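Local coordinates for protein beta-lactamase (Klebsiella pneumoniae, PDB 6M5H) that probably hydrolyses beta-lactam antibiotics to substituted beta-amino acids, as a class C beta-lactamase of a kind linked to antibiotic resistance, at residues A[62-67]-A[202-207]; A[77-82]-A[254-259]; A[152-157]-A[295-300]. The protein carries 1 engineered substitution. All blocks are in the same frame, centred on the assembly; numbering follows the deposited sequence.

Interaction 1 (A[62-67]-A[202-207]); sequences TENTLF and MENYAW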
loop_
_atom_site.group_PDB
_atom_site.type_symbol
_atom_site.label_atom_id
_atom_site.label_comp_id
_atom_site.label_asym_id
_atom_site.label_seq_id
_atom_site.Cartn_x
_atom_site.Cartn_y
_atom_site.Cartn_z
ATOM N N THR A 62 10.850 9.891 -15.653
ATOM C CA THR A 62 9.969 10.910 -16.207
ATOM C C THR A 62 8.632 10.842 -15.480
ATOM O O THR A 62 8.409 9.966 -14.625
ATOM C CB THR A 62 9.690 10.712 -17.711
ATOM O OG1 THR A 62 8.743 9.652 -17.882
ATOM C CG2 THR A 62 10.941 10.392 -18.496
ATOM N N GLU A 63 7.708 11.711 -15.884
ATOM C CA GLU A 63 6.368 11.708 -15.320
ATOM C C GLU A 63 5.663 10.381 -15.556
ATOM O O GLU A 63 4.731 10.051 -14.820
ATOM C CB GLU A 63 5.560 12.833 -15.967
ATOM C CG GLU A 63 6.048 14.223 -15.613
ATOM C CD GLU A 63 6.352 14.401 -14.123
ATOM O OE1 GLU A 63 7.201 15.224 -13.796
ATOM O OE2 GLU A 63 5.690 13.760 -13.285
ATOM N N ASN A 64 6.088 9.613 -16.553
ATOM C CA ASN A 64 5.441 8.346 -16.882
ATOM C C ASN A 64 6.111 7.132 -16.282
ATOM O O ASN A 64 5.630 6.028 -16.511
ATOM C CB ASN A 64 5.342 8.171 -18.399
ATOM C CG ASN A 64 4.460 9.194 -19.019
ATOM O OD1 ASN A 64 3.442 9.565 -18.452
ATOM N ND2 ASN A 64 4.828 9.648 -20.209
ATOM N N THR A 65 7.213 7.294 -15.547
ATOM C CA THR A 65 7.933 6.120 -15.054
ATOM C C THR A 65 7.099 5.312 -14.068
ATOM O O THR A 65 6.554 5.862 -13.109
ATOM C CB THR A 65 9.253 6.529 -14.400
ATOM O OG1 THR A 65 10.035 7.250 -15.362
ATOM C CG2 THR A 65 10.036 5.318 -13.906
ATOM N N LEU A 66 7.024 4.017 -14.311
ATOM C CA LEU A 66 6.335 3.067 -13.452
ATOM C C LEU A 66 7.339 2.424 -12.514
ATOM O O LEU A 66 8.398 1.929 -12.942
ATOM C CB LEU A 66 5.672 1.978 -14.297
ATOM C CG LEU A 66 4.584 2.465 -15.262
ATOM C CD1 LEU A 66 4.274 1.433 -16.332
ATOM C CD2 LEU A 66 3.342 2.866 -14.536
ATOM N N PHE A 67 6.975 2.385 -11.230
ATOM C CA PHE A 67 7.762 1.717 -10.213
ATOM C C PHE A 67 6.911 0.615 -9.588
ATOM O O PHE A 67 5.687 0.754 -9.453
ATOM C CB PHE A 67 8.112 2.702 -9.065
ATOM C CG PHE A 67 9.028 3.827 -9.471
ATOM C CD1 PHE A 67 8.541 4.976 -10.082
ATOM C CD2 PHE A 67 10.379 3.747 -9.161
ATOM C CE1 PHE A 67 9.401 6.028 -10.409
ATOM C CE2 PHE A 67 11.241 4.793 -9.486
ATOM C CZ PHE A 67 10.752 5.935 -10.102
ATOM N N MET A 202 5.851 -0.622 -21.315
ATOM C CA MET A 202 7.064 -1.298 -20.881
ATOM C C MET A 202 8.273 -0.373 -20.967
ATOM O O MET A 202 9.186 -0.474 -20.131
ATOM C CB MET A 202 7.306 -2.556 -21.708
ATOM C CG MET A 202 6.377 -3.683 -21.370
ATOM S SD MET A 202 6.525 -4.260 -19.656
ATOM C CE MET A 202 8.162 -4.945 -19.690
ATOM N N GLU A 203 8.290 0.539 -21.939
ATOM C CA GLU A 203 9.389 1.487 -22.041
ATOM C C GLU A 203 9.464 2.385 -20.813
ATOM O O GLU A 203 10.506 3.003 -20.562
ATOM C CB GLU A 203 9.264 2.299 -23.340
ATOM C CG GLU A 203 8.060 3.262 -23.390
ATOM C CD GLU A 203 8.052 4.147 -24.638
ATOM O OE1 GLU A 203 8.917 3.947 -25.520
ATOM O OE2 GLU A 203 7.199 5.057 -24.730
ATOM N N ASN A 204 8.371 2.512 -20.073
ATOM C CA ASN A 204 8.280 3.372 -18.894
ATOM C C ASN A 204 8.478 2.603 -17.601
ATOM O O ASN A 204 8.469 3.225 -16.523
ATOM C CB ASN A 204 6.923 4.090 -18.874
ATOM C CG ASN A 204 6.783 5.077 -19.997
ATOM O OD1 ASN A 204 7.752 5.743 -20.362
ATOM N ND2 ASN A 204 5.574 5.230 -20.516
ATOM N N TYR A 205 8.606 1.294 -17.661
ATOM C CA TYR A 205 8.659 0.480 -16.458
ATOM C C TYR A 205 10.118 0.444 -16.020
ATOM O O TYR A 205 10.954 -0.174 -16.675
ATOM C CB TYR A 205 8.111 -0.901 -16.798
ATOM C CG TYR A 205 7.985 -1.913 -15.683
ATOM C CD1 TYR A 205 8.279 -1.624 -14.338
ATOM C CD2 TYR A 205 7.581 -3.202 -15.987
ATOM C CE1 TYR A 205 8.164 -2.610 -13.353
ATOM C CE2 TYR A 205 7.469 -4.155 -15.021
ATOM C CZ TYR A 205 7.747 -3.871 -13.707
ATOM O OH TYR A 205 7.635 -4.871 -12.785
ATOM N N ALA A 206 10.440 1.167 -14.943
ATOM C CA ALA A 206 11.800 1.182 -14.434
ATOM C C ALA A 206 12.279 -0.222 -14.147
ATOM O O ALA A 206 11.499 -1.092 -13.769
ATOM C CB ALA A 206 11.852 1.992 -13.131
ATOM N N TRP A 207 13.578 -0.433 -14.273
ATOM C CA TRP A 207 14.165 -1.623 -13.700
ATOM C C TRP A 207 14.436 -1.399 -12.229
ATOM O O TRP A 207 14.791 -0.289 -11.817
ATOM C CB TRP A 207 15.461 -1.985 -14.423
ATOM C CG TRP A 207 15.144 -2.651 -15.714
ATOM C CD1 TRP A 207 15.109 -2.081 -16.945
ATOM C CD2 TRP A 207 14.729 -4.007 -15.877
ATOM N NE1 TRP A 207 14.717 -3.012 -17.883
ATOM C CE2 TRP A 207 14.477 -4.201 -17.250
ATOM C CE3 TRP A 207 14.556 -5.081 -14.999
ATOM C CZ2 TRP A 207 14.067 -5.430 -17.761
ATOM C CZ3 TRP A 207 14.152 -6.293 -15.518
ATOM C CH2 TRP A 207 13.911 -6.456 -16.876
HETATM O O HOH W 1 9.523 7.288 -18.906
HETATM O O HOH W 2 7.229 8.372 -21.515
#

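Interaction 2 (A[77-82]-A[254-259]); sequences AATLAS and AKMQQA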
loop_
_atom_site.group_PDB
_atom_site.type_symbol
_atom_site.label_atom_id
_atom_site.label_comp_id
_atom_site.label_asym_id
_atom_site.label_seq_id
_atom_site.Cartn_x
_atom_site.Cartn_y
_atom_site.Cartn_z
ATOM N N ALA A 77 -6.184 -3.695 -2.272
ATOM C CA ALA A 77 -7.016 -4.820 -1.862
ATOM C C ALA A 77 -7.996 -4.379 -0.781
ATOM O O ALA A 77 -9.172 -4.758 -0.809
ATOM C CB ALA A 77 -6.149 -5.978 -1.370
ATOM N N ALA A 78 -7.550 -3.553 0.166
ATOM C CA ALA A 78 -8.440 -3.034 1.181
ATOM C C ALA A 78 -9.476 -2.097 0.604
ATOM O O ALA A 78 -10.648 -2.167 1.001
ATOM C CB ALA A 78 -7.664 -2.309 2.256
ATOM N N THR A 79 -9.076 -1.203 -0.304
ATOM C CA THR A 79 -10.068 -0.333 -0.907
ATOM C C THR A 79 -11.138 -1.125 -1.647
ATOM O O THR A 79 -12.337 -0.796 -1.572
ATOM C CB THR A 79 -9.384 0.712 -1.789
ATOM O OG1 THR A 79 -8.403 1.443 -1.039
ATOM C CG2 THR A 79 -10.400 1.708 -2.344
ATOM N N LEU A 80 -10.737 -2.206 -2.323
ATOM C CA LEU A 80 -11.715 -3.068 -2.978
ATOM C C LEU A 80 -12.642 -3.736 -1.967
ATOM O O LEU A 80 -13.864 -3.783 -2.176
ATOM C CB LEU A 80 -11.004 -4.132 -3.792
ATOM C CG LEU A 80 -11.948 -4.974 -4.660
ATOM C CD1 LEU A 80 -12.525 -4.153 -5.805
ATOM C CD2 LEU A 80 -11.219 -6.200 -5.185
ATOM N N ALA A 81 -12.088 -4.281 -0.872
ATOM C CA ALA A 81 -12.947 -4.876 0.143
ATOM C C ALA A 81 -13.910 -3.849 0.720
ATOM O O ALA A 81 -15.080 -4.139 0.971
ATOM C CB ALA A 81 -12.101 -5.490 1.248
ATOM N N SER A 82 -13.420 -2.635 0.973
ATOM C CA SER A 82 -14.266 -1.573 1.492
ATOM C C SER A 82 -15.364 -1.214 0.506
ATOM O O SER A 82 -16.513 -0.977 0.908
ATOM C CB SER A 82 -13.363 -0.396 1.803
ATOM O OG SER A 82 -14.088 0.612 2.444
ATOM N N ALA A 254 -19.875 8.182 -5.566
ATOM C CA ALA A 254 -20.088 8.371 -4.133
ATOM C C ALA A 254 -19.699 7.128 -3.346
ATOM O O ALA A 254 -19.040 7.234 -2.299
ATOM C CB ALA A 254 -21.534 8.776 -3.844
ATOM N N LYS A 255 -20.089 5.944 -3.828
ATOM C CA LYS A 255 -19.685 4.729 -3.133
ATOM C C LYS A 255 -18.173 4.614 -3.071
ATOM O O LYS A 255 -17.619 4.160 -2.061
ATOM C CB LYS A 255 -20.302 3.492 -3.788
ATOM C CG LYS A 255 -21.773 3.257 -3.405
ATOM C CD LYS A 255 -22.016 3.517 -1.919
ATOM C CE LYS A 255 -23.219 2.762 -1.359
ATOM N NZ LYS A 255 -24.524 3.408 -1.689
ATOM N N MET A 256 -17.475 5.039 -4.124
ATOM C CA MET A 256 -16.023 4.926 -4.096
ATOM C C MET A 256 -15.387 5.858 -3.063
ATOM O O MET A 256 -14.456 5.449 -2.353
ATOM C CB MET A 256 -15.423 5.108 -5.489
ATOM C CG MET A 256 -13.945 4.781 -5.528
ATOM S SD MET A 256 -13.616 3.098 -4.987
ATOM C CE MET A 256 -14.310 2.221 -6.401
ATOM N N GLN A 257 -15.874 7.092 -2.920
ATOM C CA GLN A 257 -15.316 7.935 -1.877
ATOM C C GLN A 257 -15.550 7.323 -0.509
ATOM O O GLN A 257 -14.658 7.305 0.343
ATOM C CB GLN A 257 -15.940 9.322 -1.930
ATOM C CG GLN A 257 -15.345 10.225 -0.881
ATOM C CD GLN A 257 -13.861 10.498 -1.113
ATOM O OE1 GLN A 257 -13.521 11.177 -2.071
ATOM N NE2 GLN A 257 -12.982 9.943 -0.281
ATOM N N GLN A 258 -16.770 6.847 -0.268
ATOM C CA GLN A 258 -17.061 6.180 0.995
ATOM C C GLN A 258 -16.125 5.003 1.219
ATOM O O GLN A 258 -15.649 4.785 2.339
ATOM C CB GLN A 258 -18.508 5.684 1.000
ATOM C CG GLN A 258 -19.543 6.767 0.917
ATOM C CD GLN A 258 -20.940 6.216 0.645
ATOM O OE1 GLN A 258 -21.187 5.000 0.717
ATOM N NE2 GLN A 258 -21.864 7.118 0.326
ATOM N N ALA A 259 -15.855 4.237 0.167
ATOM C CA ALA A 259 -14.986 3.076 0.296
ATOM C C ALA A 259 -13.574 3.497 0.676
ATOM O O ALA A 259 -12.961 2.910 1.578
ATOM C CB ALA A 259 -15.004 2.305 -1.014
#

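Interaction 3 (A[152-157]-A[295-300]); sequences THRVFS and NDMAMT. Engineered in segment 152-157: F156 (natural residue Tyr).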
loop_
_atom_site.group_PDB
_atom_site.type_symbol
_atom_site.label_atom_id
_atom_site.label_comp_id
_atom_site.label_asym_id
_atom_site.label_seq_id
_atom_site.Cartn_x
_atom_site.Cartn_y
_atom_site.Cartn_z
ATOM N N THR A 152 -5.787 -12.027 18.240
ATOM C CA THR A 152 -4.980 -11.738 19.421
ATOM C C THR A 152 -3.680 -11.031 19.098
ATOM O O THR A 152 -3.151 -10.312 19.957
ATOM C CB THR A 152 -4.662 -13.022 20.216
ATOM O OG1 THR A 152 -3.926 -13.926 19.409
ATOM C CG2 THR A 152 -5.937 -13.706 20.777
ATOM N N HIS A 153 -3.152 -11.263 17.901
ATOM C CA HIS A 153 -1.839 -10.757 17.521
ATOM C C HIS A 153 -1.896 -10.219 16.102
ATOM O O HIS A 153 -2.755 -10.618 15.297
ATOM C CB HIS A 153 -0.800 -11.883 17.582
ATOM C CG HIS A 153 -0.489 -12.325 18.979
ATOM N ND1 HIS A 153 -1.335 -13.141 19.702
ATOM C CD2 HIS A 153 0.540 -12.012 19.804
ATOM C CE1 HIS A 153 -0.825 -13.323 20.912
ATOM N NE2 HIS A 153 0.320 -12.669 20.993
ATOM N N ARG A 154 -0.984 -9.297 15.805
ATOM C CA ARG A 154 -0.794 -8.776 14.467
ATOM C C ARG A 154 0.468 -9.402 13.886
ATOM O O ARG A 154 1.551 -9.330 14.488
ATOM C CB ARG A 154 -0.684 -7.269 14.530
ATOM C CG ARG A 154 -0.429 -6.651 13.182
ATOM C CD ARG A 154 -0.206 -5.153 13.299
ATOM N NE ARG A 154 -0.054 -4.495 11.995
ATOM C CZ ARG A 154 1.071 -4.485 11.287
ATOM N NH1 ARG A 154 2.188 -5.058 11.734
ATOM N NH2 ARG A 154 1.085 -3.836 10.123
ATOM N N VAL A 155 0.315 -10.002 12.717
ATOM C CA VAL A 155 1.395 -10.564 11.924
ATOM C C VAL A 155 1.153 -10.083 10.501
ATOM O O VAL A 155 0.203 -10.529 9.848
ATOM C CB VAL A 155 1.404 -12.104 11.979
ATOM C CG1 VAL A 155 2.453 -12.653 11.007
ATOM C CG2 VAL A 155 1.628 -12.600 13.419
ATOM N N PHE A 156 1.958 -9.140 10.039
ATOM C CA PHE A 156 1.785 -8.624 8.688
ATOM C C PHE A 156 1.860 -9.801 7.708
ATOM O O PHE A 156 2.755 -10.642 7.807
ATOM C CB PHE A 156 2.927 -7.644 8.424
ATOM C CG PHE A 156 2.836 -6.931 7.118
ATOM C CD1 PHE A 156 1.874 -5.961 6.906
ATOM C CD2 PHE A 156 3.707 -7.240 6.105
ATOM C CE1 PHE A 156 1.811 -5.285 5.696
ATOM C CE2 PHE A 156 3.671 -6.565 4.901
ATOM C CZ PHE A 156 2.701 -5.608 4.703
ATOM N N SER A 157 0.902 -9.905 6.781
ATOM C CA SER A 157 0.764 -11.135 6.003
ATOM C C SER A 157 0.399 -10.906 4.544
ATOM O O SER A 157 -0.646 -10.322 4.236
ATOM C CB SER A 157 -0.281 -12.045 6.653
ATOM O OG SER A 157 -0.445 -13.224 5.892
ATOM N N ASN A 295 6.785 1.882 11.973
ATOM C CA ASN A 295 7.152 1.361 10.668
ATOM C C ASN A 295 8.165 0.230 10.744
ATOM O O ASN A 295 8.748 -0.140 9.725
ATOM C CB ASN A 295 7.622 2.495 9.753
ATOM C CG ASN A 295 6.450 3.237 9.160
ATOM O OD1 ASN A 295 5.901 2.803 8.161
ATOM N ND2 ASN A 295 6.031 4.326 9.790
ATOM N N ASP A 296 8.374 -0.317 11.927
ATOM C CA ASP A 296 9.268 -1.451 12.118
ATOM C C ASP A 296 8.470 -2.643 12.647
ATOM O O ASP A 296 8.842 -3.244 13.661
ATOM C CB ASP A 296 10.368 -1.022 13.089
ATOM C CG ASP A 296 11.463 -2.051 13.237
ATOM O OD1 ASP A 296 11.648 -2.851 12.317
ATOM O OD2 ASP A 296 12.136 -2.023 14.288
ATOM N N MET A 297 7.365 -2.966 11.973
ATOM C CA MET A 297 6.425 -4.006 12.391
ATOM C C MET A 297 6.151 -4.994 11.265
ATOM O O MET A 297 5.094 -5.618 11.246
ATOM C CB MET A 297 5.119 -3.384 12.881
ATOM C CG MET A 297 5.295 -2.403 14.016
ATOM S SD MET A 297 3.717 -1.774 14.642
ATOM C CE MET A 297 3.199 -3.165 15.663
ATOM N N ALA A 298 7.074 -5.120 10.306
ATOM C CA ALA A 298 6.793 -5.868 9.090
ATOM C C ALA A 298 6.933 -7.373 9.244
ATOM O O ALA A 298 6.273 -8.105 8.515
ATOM C CB ALA A 298 7.757 -5.443 7.981
ATOM N N MET A 299 7.781 -7.848 10.159
ATOM C CA MET A 299 8.170 -9.242 10.137
ATOM C C MET A 299 8.074 -9.930 11.481
ATOM O O MET A 299 8.438 -11.108 11.574
ATOM C CB MET A 299 9.589 -9.405 9.555
ATOM C CG MET A 299 9.701 -8.934 8.113
ATOM S SD MET A 299 11.335 -9.216 7.457
ATOM C CE MET A 299 12.265 -7.975 8.354
ATOM N N THR A 300 7.591 -9.258 12.500
ATOM C CA THR A 300 7.463 -9.845 13.821
ATOM C C THR A 300 6.012 -9.792 14.281
ATOM O O THR A 300 5.226 -8.918 13.873
ATOM C CB THR A 300 8.304 -9.074 14.844
ATOM O OG1 THR A 300 7.892 -7.706 14.850
ATOM C CG2 THR A 300 9.775 -9.125 14.455
HETATM O O HOH W 3 3.689 -3.571 8.853
HETATM O O HOH W 4 4.969 -10.649 9.566
HETATM O O HOH W 5 4.260 -8.304 11.426
#

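Interaction 1 (A[62-67]-A[202-207])
L66 and Y205 form a single beta bridge of the parallel kind, joining the loop just ahead of strand 67-68 to the loop that leads into strand 208-209. L66 carries both bonds: its N donates to N204 O at 2.8 Å, nearly straight at 171°, and its O accepts from A206 N at 3.0 Å. Beside the bridge, A206 CB comes to 3.9 Å from T65 CG2. The Y205 ring presents an edge to L66 O, and its hydroxyl goes on to bond E68.

At the other end N204 CB sits 3.3 Å from N64 O. With CG beside its backbone N (chi1 -67°), the N204 amide lies alongside N64 CB. Its OD1 accepts from two waters, one reaching T62 OG1, the other accepting a hydrogen bond from N64 ND2, 3.0 Å from that nitrogen to the water oxygen; ND2 of N204 binds Q201. T62 OG1 also closes an ST turn on N64 N, inside the type I turn 62-65. N204 thus joins the two loops twice, directly through its main-chain O to L66 N, and through two waters from OD1 to T62 OG1 and N64 ND2.

Interaction 2 (A[77-82]-A[254-259])
S82 and A259 meet where two helices cross, and S82 OG donates to A259 O at 2.7 Å. The hydroxyl comes in the plane of the A259 carbonyl, on a lone pair, with a C=O...OG angle of 115°, so it approaches from the side of the oxygen and not head-on. S82 CB follows close behind, 3.3 Å from A259 O. The serine has OG anti to its backbone N (chi1 -174°), which takes the hydroxyl beyond bonding distance of A78 O, the carbonyl one turn back, and directs it across the interface instead.

A259 answers with its methyl group. CB points at the other helix, lying 3.9 Å from S82 C and 4.1 Å from T79 O, and such a small side chain lets the two backbones come within 4.9 Å between S82 CA and A259 CA. One turn earlier on each helix the contact is looser: M256 bends at both chi2 and chi3 and brings SD to 4.4 Å from T79 CG2. T79 OG1 turns to its own helix, bonding T75 O.

Further out, Y83 and V86 of helix 72-86 also pack on A259, and M256 reaches L184 and Q187 of helix 176-187. The other side of helix 72-86 is covered by helix 158-171, against which A77 and A81 lie. The short helical segments pass at 9.2 Å between axes, with 124° between their directions. A259 sits in the last turn of helix 254-262, so the serine hydroxyl probably also tempers the partial negative charge of that end. This is the all-helical region of the serine beta-lactamase fold, built around a buried helix that here follows directly on S71, the residue seen to bind AMP covalently.

Interaction 3 (A[152-157]-A[295-300])
R154 reaches across to M297 with a hydrogen bond from NH1 to M297 O, 3.0 Å long and bent to 141° at the hydrogen. The oxygen lies in the plane of the guanidinium, at its edge. The side chain is extended from CG to NE, its CG anti to the backbone N (chi1 178°), and it crosses the M297 side chain at about a right angle. NE and NH2 are held by Q275 and E280, the latter in a salt bridge, so the group is gripped at several corners.

Van der Waals contacts pair carbon with polar atoms: R154 NH1 stands 3.6 Å from M297 CB, and F156 CB lies 3.4 Å from A298 O, with ring atom CD2 close to the same oxygen.

F156 is an engineered residue, tyrosine in the natural sequence, at the first position of the Tyr-x-Asn motif of class C enzymes; this position contributes to the AMP site, and the phenyl ring lies against S71 and K321.

Waters bridge the two backbones. One accepts from F156 N at 2.8 Å and lies within bonding reach of M297 O and T300 O. Another lies 2.8 Å from F156 O and 3.0 Å from A298 O, though which oxygens either water donates to at one time is left open.

Overall arrangement
From the N terminus, the chain passes 62-67, then 77-82 on helix 72-86, then 152-157, before the partners follow in the same order: 202-207, 254-259 and 295-300. Every contact therefore crosses the other two, and none nests. Interaction 1 closes a loop of 134 intervening residues between two loops, interaction 2 brings helix 254-262 back onto helix 72-86 across 171, and interaction 3 returns the loop before strand 302-311 to edge strand 153-154 across 137. Interactions 1 and 3 lie on opposite sides of the chain's centre. Interactions 2 and 3 come nearest, about 9 Å between closest atoms, without touching; of the two, interaction 3 places F156 beside S71.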